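Local coordinates for Alr1585 protein (Nostoc sp., PDB 5C2I) that probably uses haem and hydrogen peroxide to oxidise dyes and other substrates as a dye-decolorizing (DyP-type) peroxidase, at residues A[2-5]-A[6-10]; A[72-75]-A[76-80]; A[164-167]-A[168-172]; A[195-198]-A[199-203]; A[337-340]-A[341-344]. The protein carries 1 engineered substitution. All coordinates share one frame; numbering follows the deposited sequence.

The five contacts follow one another along the chain, each a local turn or helix segment. Contact 1 caps helix 4-8 near the N-terminus. Contact 2 opens helix 73-86 and contact 3 lies in helix 159-176; both fall in the range of the DyP dimeric alpha+beta barrel domain, their centres about 23 Å apart. Contact 4 turns from strand 195-196, at one edge of the antiparallel sheet that also holds strands 42-50 and 177-189, into the haem pocket. Contact 5 covers helix 339-343, and Arg337 just before it holds a haem propionate. Contacts 4 and 5 thus meet the same cofactor with centres about 28 Å apart, whereas contact 3 serves the subunit interface.

Contact 1: residues A[2-5]-A[6-10]; sequences LTEK and DLKNL
Asp6 turns back on Thr3 and closes a capping box at the start of helix 4-8. Its OD2 receives the backbone N of Thr3 at 2.8 Å in a nearly straight bond (177°), met on the anti side of the carboxylate. In return, Thr3 OG1 takes the amide of Asp6, with 3.2 Å between OG1 and N. The hydroxyl can do this because chi1 of 65° tucks it between its own backbone N and carbonyl carbon, facing the first turn; it also makes a weak bond to the same OD2. The negative carboxylate therefore sits at the helix N-terminus, where the helix dipole would be expected to suit it. Leu2 CD2 lies against Asp6 CB at 3.9 Å.

At the other end, Lys5 offers its carbonyl to the side chain of Asn9. The Asn9 ND2 bond to Lys5 O is 2.9 Å long and uses a lone pair in the carbonyl plane, so the amide grips the last turn just as the chain leaves the helix.

This short surface helix rests on loops: Asp6 O bonds to Tyr23 OH just ahead of helix 24-29, Leu2 packs on Lys22 and Tyr23, and Leu7 pairs through its backbone with Asp235, in the loop ahead of strand 239-240.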
# COMPACT_ATOMS: atom_id res chain seq x y z
N LEU A 2 47.19 14.08 8.53
CA LEU A 2 46.84 14.04 7.08
C LEU A 2 47.64 15.09 6.32
O LEU A 2 47.71 16.23 6.73
CB LEU A 2 45.36 14.27 6.88
CG LEU A 2 44.46 13.10 7.29
CD1 LEU A 2 43.02 13.44 7.06
CD2 LEU A 2 44.74 11.83 6.53
N THR A 3 48.30 14.66 5.24
CA THR A 3 49.16 15.53 4.43
C THR A 3 48.39 16.05 3.24
O THR A 3 47.25 15.63 2.99
CB THR A 3 50.40 14.76 3.91
OG1 THR A 3 50.00 13.73 3.00
CG2 THR A 3 51.22 14.13 5.07
N GLU A 4 49.06 16.94 2.51
CA GLU A 4 48.59 17.47 1.23
C GLU A 4 48.22 16.33 0.30
O GLU A 4 47.13 16.30 -0.26
CB GLU A 4 49.73 18.32 0.61
CG GLU A 4 49.32 19.24 -0.54
CD GLU A 4 48.40 20.37 -0.12
OE1 GLU A 4 47.92 20.40 1.04
OE2 GLU A 4 48.13 21.26 -0.97
N LYS A 5 49.14 15.38 0.16
CA LYS A 5 48.94 14.15 -0.62
C LYS A 5 47.67 13.42 -0.23
O LYS A 5 46.90 12.99 -1.11
CB LYS A 5 50.11 13.17 -0.45
CG LYS A 5 51.05 13.05 -1.65
CD LYS A 5 51.93 11.81 -1.53
CE LYS A 5 52.84 11.60 -2.74
NZ LYS A 5 53.62 12.82 -3.08
N ASP A 6 47.44 13.26 1.06
CA ASP A 6 46.28 12.49 1.52
C ASP A 6 44.97 13.20 1.16
O ASP A 6 43.92 12.56 0.98
CB ASP A 6 46.30 12.29 3.04
CG ASP A 6 47.51 11.51 3.52
OD1 ASP A 6 47.80 10.46 2.93
OD2 ASP A 6 48.12 11.95 4.50
N LEU A 7 45.03 14.52 1.09
CA LEU A 7 43.83 15.30 0.82
C LEU A 7 43.59 15.48 -0.68
O LEU A 7 42.45 15.67 -1.10
CB LEU A 7 43.94 16.66 1.47
CG LEU A 7 43.77 16.77 2.97
CD1 LEU A 7 43.92 18.23 3.31
CD2 LEU A 7 42.45 16.24 3.48
N LYS A 8 44.65 15.44 -1.47
CA LYS A 8 44.56 15.60 -2.91
C LYS A 8 44.29 14.31 -3.66
O LYS A 8 44.03 14.35 -4.85
CB LYS A 8 45.84 16.23 -3.47
CG LYS A 8 45.92 17.71 -3.19
CD LYS A 8 47.15 18.35 -3.79
CE LYS A 8 47.39 19.76 -3.27
NZ LYS A 8 46.66 20.77 -4.07
N ASN A 9 44.39 13.16 -2.98
CA ASN A 9 44.26 11.86 -3.64
C ASN A 9 43.40 10.88 -2.86
O ASN A 9 43.83 10.38 -1.81
CB ASN A 9 45.63 11.18 -3.78
CG ASN A 9 46.58 11.99 -4.62
OD1 ASN A 9 46.48 11.99 -5.83
ND2 ASN A 9 47.51 12.69 -3.98
N LEU A 10 42.23 10.56 -3.37
CA LEU A 10 41.35 9.60 -2.71
C LEU A 10 41.93 8.20 -2.89
O LEU A 10 42.41 7.87 -3.96
CB LEU A 10 39.95 9.68 -3.33
CG LEU A 10 38.81 9.05 -2.53
CD1 LEU A 10 38.52 9.91 -1.28
CD2 LEU A 10 37.58 8.88 -3.38

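Contact 2: residues A[72-75]-A[76-80]; sequences SAKK and QADEA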
# COMPACT_ATOMS: atom_id res chain seq x y z
N SER A 72 28.60 12.96 13.74
CA SER A 72 29.85 12.91 12.98
C SER A 72 29.72 11.96 11.77
O SER A 72 28.84 11.11 11.71
CB SER A 72 30.98 12.46 13.88
OG SER A 72 30.81 11.10 14.23
N ALA A 73 30.69 12.04 10.86
CA ALA A 73 30.76 11.07 9.77
C ALA A 73 30.94 9.64 10.28
O ALA A 73 30.34 8.70 9.76
CB ALA A 73 31.87 11.45 8.82
N LYS A 74 31.73 9.47 11.34
CA LYS A 74 31.90 8.17 11.96
C LYS A 74 30.59 7.65 12.55
O LYS A 74 30.23 6.50 12.31
CB LYS A 74 33.01 8.22 13.03
CG LYS A 74 33.24 6.94 13.87
CD LYS A 74 33.97 7.23 15.20
CE LYS A 74 34.46 5.90 15.87
NZ LYS A 74 33.29 5.15 16.43
N LYS A 75 29.90 8.48 13.29
CA LYS A 75 28.61 8.09 13.89
C LYS A 75 27.60 7.75 12.79
O LYS A 75 26.89 6.76 12.91
CB LYS A 75 28.07 9.18 14.81
CG LYS A 75 26.75 8.83 15.48
CD LYS A 75 26.94 7.75 16.53
CE LYS A 75 25.59 7.30 17.10
NZ LYS A 75 25.69 6.22 18.10
N GLN A 76 27.54 8.57 11.75
CA GLN A 76 26.64 8.32 10.62
C GLN A 76 26.90 6.91 10.01
O GLN A 76 25.95 6.13 9.84
CB GLN A 76 26.83 9.37 9.56
CG GLN A 76 25.93 9.20 8.36
CD GLN A 76 26.24 10.16 7.25
OE1 GLN A 76 26.89 11.19 7.48
NE2 GLN A 76 25.72 9.87 6.04
N ALA A 77 28.17 6.59 9.77
CA ALA A 77 28.54 5.28 9.25
C ALA A 77 28.18 4.15 10.22
O ALA A 77 27.67 3.09 9.79
CB ALA A 77 30.04 5.23 8.90
N ASP A 78 28.43 4.36 11.51
CA ASP A 78 28.14 3.33 12.53
C ASP A 78 26.64 3.07 12.64
O ASP A 78 26.22 1.93 12.78
CB ASP A 78 28.70 3.73 13.90
CG ASP A 78 30.24 3.70 13.95
OD1 ASP A 78 30.88 3.27 12.96
OD2 ASP A 78 30.83 4.12 14.97
N GLU A 79 25.83 4.13 12.52
CA GLU A 79 24.37 4.00 12.58
C GLU A 79 23.86 3.23 11.36
O GLU A 79 22.94 2.41 11.48
CB GLU A 79 23.69 5.41 12.61
CG GLU A 79 23.78 6.12 13.96
CD GLU A 79 23.37 7.59 13.88
OE1 GLU A 79 23.32 8.17 12.78
OE2 GLU A 79 23.12 8.19 14.91
N ALA A 80 24.43 3.50 10.18
CA ALA A 80 24.05 2.76 8.97
C ALA A 80 24.47 1.28 9.10
O ALA A 80 23.71 0.38 8.75
CB ALA A 80 24.65 3.39 7.73
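Lys74 runs out with CG opposite its backbone N (chi1 175°) and stays extended until chi4, where a bend of -72° swings NZ round to Asp78. The aspartate leans back to meet it, its CG lying beside its own N. NZ and OD2 of this i, i+4 salt bridge are 3.0 Å apart, Lys74 NZ approaching Asp78 OD2 nearly head-on to the C-O bond. The next residue, Lys75, folds at chi2 (71°) and lays its aliphatic part against Glu79, the two side chains crossing at about a right angle; Lys75 CE comes to 3.4 Å from Glu79 OE2. The charges themselves, Lys75 NZ and Glu79 OE2, stay 4.5 Å apart, beyond a salt bridge.

All this happens on the first turns of helix 73-86, which Ser72 N-caps: its OG accepts the amide of Lys75 at 2.9 Å. Behind the side chains runs regular alpha-helical bonding, from Gln76 N to Ser72 O through to Glu79 N to Lys75 O.

Two groups reach beyond the helix. Glu79 OE1 has its salt bridge with Arg40, while the side-chain OE1 of Gln76 accepts from Asn33 N and its NE2 donates to Lys36 O. Ala73 packs on Leu27 of helix 24-29.

Contact 3: residues A[164-167]-A[168-172]; sequences QIVN and QITQK
Thr170 sits over Val166 and Asn167, one turn back along the helix, and is worth following outward. Its CB lies 3.5 Å from Val166 O, the carbonyl that also takes the Thr170 backbone amide. From there the side chain forks. The methyl CG2 stays beside the same carbonyl and reaches Val166 CG1 at 4.0 Å. The hydroxyl is turned back over the preceding turn by chi1 of 56°, and there OG1 stands 3.1 Å from Val166 O and equally far from Asn167 O; which carbonyl receives the proton is not settled. A water lies 2.7 Å from Thr170 OG1 and donates to Asn167 OD1 at 2.8 Å, tying the two side chains together.

These i, i+4 pairs lie on helix 159-176, which packs on the antiparallel sheet of the ferredoxin-like (dimeric alpha+beta barrel) domain. Val166 and Thr170 face that sheet, on Val44 and Leu46 of strand 42-50 and on Arg182 and Ile179 of strand 177-189. Next to them on the helix, Ile165 CG2 touches Ile169 CD1 at 3.8 Å, the two side chains crossing at a slant.

The polar face belongs to the subunit interface. Asn167 ND2 bonds to Asp184 of the second subunit, Gln164 OE1 to Gly370 N of that subunit, and Gln171 to its Glu141 and Gly143.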
# COMPACT_ATOMS: atom_id res chain seq x y z
N GLN A 164 8.56 15.59 17.13
CA GLN A 164 8.62 15.66 18.58
C GLN A 164 9.99 16.09 19.07
O GLN A 164 10.13 16.91 20.00
CB GLN A 164 8.24 14.32 19.25
CG GLN A 164 6.93 13.69 18.76
CD GLN A 164 5.74 14.67 18.78
OE1 GLN A 164 5.33 15.13 19.85
NE2 GLN A 164 5.14 14.92 17.62
N ILE A 165 11.02 15.48 18.49
CA ILE A 165 12.38 15.75 18.90
C ILE A 165 12.73 17.20 18.57
O ILE A 165 13.31 17.90 19.38
CB ILE A 165 13.37 14.77 18.21
CG1 ILE A 165 13.18 13.41 18.84
CG2 ILE A 165 14.80 15.24 18.41
CD1 ILE A 165 13.84 12.28 18.09
N VAL A 166 12.33 17.67 17.39
CA VAL A 166 12.52 19.07 17.05
C VAL A 166 11.81 20.00 18.07
O VAL A 166 12.41 20.97 18.52
CB VAL A 166 12.06 19.38 15.63
CG1 VAL A 166 11.96 20.88 15.40
CG2 VAL A 166 13.04 18.78 14.63
N ASN A 167 10.58 19.70 18.45
CA ASN A 167 9.87 20.51 19.39
C ASN A 167 10.54 20.52 20.78
O ASN A 167 10.52 21.54 21.47
CB ASN A 167 8.40 20.08 19.55
CG ASN A 167 7.60 20.39 18.31
OD1 ASN A 167 7.99 21.25 17.51
ND2 ASN A 167 6.48 19.72 18.15
N GLN A 168 11.16 19.42 21.15
CA GLN A 168 11.95 19.40 22.37
C GLN A 168 13.20 20.27 22.25
O GLN A 168 13.46 21.11 23.10
CB GLN A 168 12.37 17.98 22.69
CG GLN A 168 13.09 17.82 24.01
CD GLN A 168 13.31 16.35 24.35
OE1 GLN A 168 12.65 15.45 23.82
NE2 GLN A 168 14.25 16.10 25.24
N ILE A 169 13.96 20.08 21.18
CA ILE A 169 15.16 20.86 20.93
C ILE A 169 14.86 22.37 20.94
O ILE A 169 15.61 23.16 21.53
CB ILE A 169 15.83 20.46 19.59
CG1 ILE A 169 16.47 19.08 19.73
CG2 ILE A 169 16.81 21.53 19.13
CD1 ILE A 169 16.80 18.45 18.41
N THR A 170 13.74 22.77 20.32
CA THR A 170 13.45 24.18 20.18
C THR A 170 13.09 24.91 21.48
O THR A 170 13.10 26.14 21.51
CB THR A 170 12.41 24.47 19.08
OG1 THR A 170 11.20 23.74 19.35
CG2 THR A 170 12.95 24.04 17.73
N GLN A 171 12.74 24.18 22.54
CA GLN A 171 12.38 24.85 23.78
C GLN A 171 13.51 25.67 24.33
O GLN A 171 13.30 26.85 24.64
CB GLN A 171 11.89 23.87 24.84
CG GLN A 171 10.55 23.26 24.46
CD GLN A 171 9.66 23.06 25.65
OE1 GLN A 171 9.43 23.99 26.44
NE2 GLN A 171 9.10 21.89 25.76
N LYS A 172 14.70 25.07 24.46
CA LYS A 172 15.83 25.83 24.99
C LYS A 172 16.37 26.75 23.92
O LYS A 172 16.85 27.83 24.21
CB LYS A 172 16.92 24.91 25.53
CG LYS A 172 16.54 24.34 26.89
CD LYS A 172 17.72 23.79 27.67
CE LYS A 172 17.28 23.46 29.09
NZ LYS A 172 18.29 22.68 29.85
O HOH W 1 9.41 23.64 17.31
O HOH W 2 8.47 20.83 23.59

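Contact 4: residues A[195-198]-A[199-203]; sequences IIEH and FGFVH. Engineered in segment 199-203: His203 (natural residue Asp). With HEM (protoporphyrin IX containing Fe), chain E.
Glu197 curls back over its own turn and uses both carboxylate oxygens to hold the backbone of the residues that follow. OE1 receives the amide of Phe199 at 2.7 Å, from above the carboxylate plane, while OE2 takes Phe201 N at 2.9 Å on its anti side. The bend comes from two torsions of like sense, chi1 52° and chi2 69°, which fold the chain toward its own backbone. Gln261 NE2 also bonds to OE1, so the buried carboxylate is held by three N-H groups. Phe201 meets OE2 with the edge of its ring.

The backbone makes a type I beta turn from Glu197 to Gly200, closed by Gly200 N to Glu197 O. Gly200 has a positive phi of 100°, where a side chain would jam against the preceding carbonyl. Beyond the turn the two backbone runs draw together: His203 N bonds to Ile195 O, Glu197 N to Phe201 O, and Ile196 and Val202 form a single beta bridge, their CG2 methyls 4.1 Å apart. The turn leads from edge strand 195-196 into the haem pocket, where Gly200 to Gly204 form the GXXDG motif of DyP-type peroxidases, on the haem side that carries the iron-bound water.

His203, an engineered replacement for Asp, lies with one ring face under Glu197 CB, a CH-pi contact of 4.3 Å to the centroid. Its ring edge comes to the porphyrin, with CD2 3.2 Å from haem C4A. NE2 is 2.7 Å from a water. That water is bound to the iron at 2.3 Å. Phe199 stacks on Phe266 of helix 263-277.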
# COMPACT_ATOMS: atom_id res chain seq x y z
N ILE A 195 13.92 8.33 -6.62
CA ILE A 195 13.91 9.68 -6.06
C ILE A 195 13.89 10.68 -7.21
O ILE A 195 14.75 10.63 -8.11
CB ILE A 195 15.14 9.94 -5.19
CG1 ILE A 195 15.14 9.00 -3.97
CG2 ILE A 195 15.23 11.42 -4.77
CD1 ILE A 195 16.39 9.09 -3.12
N ILE A 196 12.94 11.62 -7.17
CA ILE A 196 12.78 12.56 -8.26
C ILE A 196 12.76 13.99 -7.72
O ILE A 196 12.68 14.24 -6.50
CB ILE A 196 11.52 12.30 -9.11
CG1 ILE A 196 10.24 12.31 -8.23
CG2 ILE A 196 11.64 10.98 -9.84
CD1 ILE A 196 8.95 12.45 -9.00
N GLU A 197 12.83 14.94 -8.63
CA GLU A 197 12.53 16.34 -8.31
C GLU A 197 11.16 16.63 -8.95
O GLU A 197 10.62 15.81 -9.70
CB GLU A 197 13.65 17.24 -8.79
CG GLU A 197 14.05 17.08 -10.24
CD GLU A 197 12.96 17.58 -11.19
OE1 GLU A 197 12.39 18.66 -10.94
OE2 GLU A 197 12.64 16.89 -12.17
N HIS A 198 10.56 17.77 -8.63
CA HIS A 198 9.17 18.05 -8.98
C HIS A 198 8.81 18.01 -10.46
O HIS A 198 7.67 17.78 -10.78
CB HIS A 198 8.77 19.42 -8.41
CG HIS A 198 8.28 19.34 -7.00
ND1 HIS A 198 9.01 19.78 -5.92
CD2 HIS A 198 7.11 18.89 -6.50
CE1 HIS A 198 8.33 19.55 -4.80
NE2 HIS A 198 7.16 19.04 -5.14
N PHE A 199 9.76 18.28 -11.36
CA PHE A 199 9.48 18.16 -12.79
C PHE A 199 9.42 16.71 -13.25
O PHE A 199 9.04 16.45 -14.40
CB PHE A 199 10.50 18.96 -13.64
CG PHE A 199 10.51 20.44 -13.39
CD1 PHE A 199 9.36 21.16 -13.13
CD2 PHE A 199 11.72 21.14 -13.47
CE1 PHE A 199 9.39 22.54 -12.96
CE2 PHE A 199 11.77 22.52 -13.29
CZ PHE A 199 10.59 23.23 -13.05
N GLY A 200 9.70 15.77 -12.35
CA GLY A 200 9.48 14.35 -12.62
C GLY A 200 10.74 13.59 -13.01
O GLY A 200 10.66 12.41 -13.30
N PHE A 201 11.89 14.23 -12.97
CA PHE A 201 13.13 13.58 -13.33
C PHE A 201 13.85 12.99 -12.12
O PHE A 201 13.98 13.62 -11.08
CB PHE A 201 14.08 14.56 -14.04
CG PHE A 201 13.55 15.06 -15.36
CD1 PHE A 201 12.55 16.03 -15.39
CD2 PHE A 201 14.00 14.54 -16.55
CE1 PHE A 201 12.06 16.51 -16.59
CE2 PHE A 201 13.48 14.99 -17.78
CZ PHE A 201 12.50 15.96 -17.81
N VAL A 202 14.36 11.79 -12.29
CA VAL A 202 15.19 11.16 -11.26
C VAL A 202 16.35 12.09 -10.93
O VAL A 202 16.93 12.71 -11.83
CB VAL A 202 15.71 9.80 -11.71
CG1 VAL A 202 16.60 9.18 -10.64
CG2 VAL A 202 14.52 8.89 -11.88
N HIS A 203 16.67 12.18 -9.66
CA HIS A 203 17.54 13.25 -9.17
C HIS A 203 18.51 12.73 -8.16
O HIS A 203 18.13 11.92 -7.29
CB HIS A 203 16.67 14.35 -8.56
CG HIS A 203 17.37 15.67 -8.44
ND1 HIS A 203 17.31 16.43 -7.31
CD2 HIS A 203 18.15 16.35 -9.30
CE1 HIS A 203 18.00 17.55 -7.48
NE2 HIS A 203 18.54 17.51 -8.67
CHA HEM E . 22.01 17.01 -12.25
CHB HEM E . 17.56 18.79 -11.74
CHC HEM E . 19.42 22.85 -9.87
CHD HEM E . 23.85 21.13 -10.63
C1A HEM E . 20.64 17.15 -12.29
C2A HEM E . 19.73 16.18 -12.82
C3A HEM E . 18.49 16.68 -12.68
C4A HEM E . 18.62 17.94 -12.04
CMA HEM E . 17.18 16.04 -13.06
CAA HEM E . 20.08 14.82 -13.44
CBA HEM E . 20.19 13.61 -12.50
CGA HEM E . 21.29 13.87 -11.51
O1A HEM E . 22.51 13.64 -11.78
O2A HEM E . 20.98 14.33 -10.41
C1B HEM E . 17.70 20.04 -11.14
C2B HEM E . 16.60 20.88 -10.77
C3B HEM E . 17.10 21.98 -10.22
C4B HEM E . 18.56 21.83 -10.31
CMB HEM E . 15.16 20.53 -10.94
CAB HEM E . 16.45 23.15 -9.59
CBB HEM E . 15.21 23.13 -9.05
C1C HEM E . 20.81 22.77 -9.96
C2C HEM E . 21.71 23.78 -9.69
C3C HEM E . 22.96 23.30 -9.93
C4C HEM E . 22.82 21.96 -10.32
CMC HEM E . 21.40 25.16 -9.16
CAC HEM E . 24.26 23.97 -9.84
CBC HEM E . 24.53 25.24 -10.03
C1D HEM E . 23.65 19.81 -11.02
C2D HEM E . 24.78 18.92 -11.26
C3D HEM E . 24.29 17.79 -11.75
C4D HEM E . 22.82 18.00 -11.76
CMD HEM E . 26.26 19.20 -11.03
CAD HEM E . 25.07 16.56 -12.11
CBD HEM E . 25.62 16.59 -13.54
CGD HEM E . 26.42 15.35 -13.79
O1D HEM E . 26.09 14.67 -14.76
O2D HEM E . 27.40 14.99 -13.04
NA HEM E . 19.95 18.25 -11.89
NB HEM E . 18.81 20.68 -10.93
NC HEM E . 21.48 21.68 -10.44
ND HEM E . 22.50 19.25 -11.40
FE HEM E . 20.71 19.96 -11.20
O HOH W 3 20.59 19.31 -8.96

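Contact 5: residues A[337-340]-A[341-344]; sequences RGDT and ARLL. With HEM (protoporphyrin IX containing Fe), chain E.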
# COMPACT_ATOMS: atom_id res chain seq x y z
N ARG A 337 31.91 16.73 -18.58
CA ARG A 337 32.63 15.47 -18.75
C ARG A 337 33.74 15.51 -19.81
O ARG A 337 33.89 14.57 -20.62
CB ARG A 337 31.65 14.30 -19.05
CG ARG A 337 30.60 14.17 -17.96
CD ARG A 337 29.75 12.93 -18.10
NE ARG A 337 28.73 12.93 -17.05
CZ ARG A 337 28.31 11.89 -16.33
NH1 ARG A 337 28.79 10.66 -16.50
NH2 ARG A 337 27.34 12.09 -15.44
N GLY A 338 34.50 16.59 -19.82
CA GLY A 338 35.58 16.77 -20.78
C GLY A 338 35.41 17.81 -21.86
O GLY A 338 36.40 18.12 -22.57
N ASP A 339 34.20 18.33 -22.06
CA ASP A 339 34.00 19.33 -23.17
C ASP A 339 34.97 20.50 -23.04
O ASP A 339 35.45 21.01 -24.05
CB ASP A 339 32.58 19.93 -23.21
CG ASP A 339 31.55 19.00 -23.80
OD1 ASP A 339 31.89 18.04 -24.54
OD2 ASP A 339 30.34 19.24 -23.51
N THR A 340 35.26 20.95 -21.81
CA THR A 340 36.13 22.15 -21.66
C THR A 340 37.60 21.83 -21.93
O THR A 340 38.35 22.68 -22.42
CB THR A 340 36.02 22.84 -20.28
OG1 THR A 340 36.67 22.05 -19.27
CG2 THR A 340 34.58 23.13 -19.90
N ALA A 341 37.96 20.57 -21.70
CA ALA A 341 39.31 20.10 -21.96
C ALA A 341 39.58 19.91 -23.44
O ALA A 341 40.71 20.06 -23.88
CB ALA A 341 39.56 18.81 -21.17
N ARG A 342 38.57 19.57 -24.22
CA ARG A 342 38.70 19.55 -25.67
C ARG A 342 38.61 20.88 -26.35
O ARG A 342 39.36 21.19 -27.28
CB ARG A 342 37.54 18.83 -26.31
CG ARG A 342 37.61 17.35 -26.24
CD ARG A 342 36.43 16.79 -27.03
NE ARG A 342 35.21 16.82 -26.22
CZ ARG A 342 34.92 15.93 -25.26
NH1 ARG A 342 35.76 14.93 -24.99
NH2 ARG A 342 33.80 16.03 -24.57
N LEU A 343 37.58 21.62 -25.96
CA LEU A 343 37.09 22.70 -26.81
C LEU A 343 37.78 23.98 -26.43
O LEU A 343 38.01 24.81 -27.30
CB LEU A 343 35.55 22.84 -26.69
CG LEU A 343 34.74 21.68 -27.29
CD1 LEU A 343 33.27 21.83 -26.94
CD2 LEU A 343 34.94 21.60 -28.82
N LEU A 344 38.11 24.13 -25.16
CA LEU A 344 38.66 25.38 -24.66
C LEU A 344 40.14 25.30 -24.31
O LEU A 344 40.64 26.21 -23.65
CB LEU A 344 37.88 25.87 -23.43
CG LEU A 344 36.36 25.97 -23.52
CD1 LEU A 344 35.81 26.26 -22.13
CD2 LEU A 344 35.97 27.06 -24.51
CHA HEM E . 22.01 17.01 -12.25
CHB HEM E . 17.56 18.79 -11.74
CHC HEM E . 19.42 22.85 -9.87
CHD HEM E . 23.85 21.13 -10.63
C1A HEM E . 20.64 17.15 -12.29
C2A HEM E . 19.73 16.18 -12.82
C3A HEM E . 18.49 16.68 -12.68
C4A HEM E . 18.62 17.94 -12.04
CMA HEM E . 17.18 16.04 -13.06
CAA HEM E . 20.08 14.82 -13.44
CBA HEM E . 20.19 13.61 -12.50
CGA HEM E . 21.29 13.87 -11.51
O1A HEM E . 22.51 13.64 -11.78
O2A HEM E . 20.98 14.33 -10.41
C1B HEM E . 17.70 20.04 -11.14
C2B HEM E . 16.60 20.88 -10.77
C3B HEM E . 17.10 21.98 -10.22
C4B HEM E . 18.56 21.83 -10.31
CMB HEM E . 15.16 20.53 -10.94
CAB HEM E . 16.45 23.15 -9.59
CBB HEM E . 15.21 23.13 -9.05
C1C HEM E . 20.81 22.77 -9.96
C2C HEM E . 21.71 23.78 -9.69
C3C HEM E . 22.96 23.30 -9.93
C4C HEM E . 22.82 21.96 -10.32
CMC HEM E . 21.40 25.16 -9.16
CAC HEM E . 24.26 23.97 -9.84
CBC HEM E . 24.53 25.24 -10.03
C1D HEM E . 23.65 19.81 -11.02
C2D HEM E . 24.78 18.92 -11.26
C3D HEM E . 24.29 17.79 -11.75
C4D HEM E . 22.82 18.00 -11.76
CMD HEM E . 26.26 19.20 -11.03
CAD HEM E . 25.07 16.56 -12.11
CBD HEM E . 25.62 16.59 -13.54
CGD HEM E . 26.42 15.35 -13.79
O1D HEM E . 26.09 14.67 -14.76
O2D HEM E . 27.40 14.99 -13.04
NA HEM E . 19.95 18.25 -11.89
NB HEM E . 18.81 20.68 -10.93
NC HEM E . 21.48 21.68 -10.44
ND HEM E . 22.50 19.25 -11.40
FE HEM E . 20.71 19.96 -11.20
O HOH W 4 33.12 13.74 -23.18
O HOH W 3 20.59 19.31 -8.96
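The charged contact joins Asp339 and Arg342, three residues on. Arg342 bends at chi3 (-81°), which brings its guanidinium back over the start of the helix. NH2 gives a salt bridge to Asp339 OD1 at 2.8 Å, nearly in the guanidinium plane and on the anti side of the carboxylate, the two planes standing 76° apart. Asp339 OD2 is bound by Arg332, and Arg342 NH1 by Asp317, so each charged group has a second ionic partner. Over the guanidinium centre lies Gly338 O, 3.8 Å above its plane.

Backbone hydrogen bonds mark helix 339-343, in the C-terminal part of the DyP-type peroxidase: Arg342 N to Gly338 O, Leu343 N to Asp339 O and Leu344 N to Thr340 O. Gly338 is the N-cap residue, and its N bonds to Glu357 OE2. A water links Arg337 O and Arg342 NH2, 2.8 Å from each.

Apolar packing sets Leu344 CD1 3.9 Å from Thr340 CB, and Ala341 packs on Phe350 and Phe354 of helix 350-358.

Arg337, extended and ahead of the helix, touches the haem. Its NH2 bonds to propionate O1D at 2.9 Å, in the guanidinium plane and nearly straight (169°), while NH1 bonds to Phe314 O.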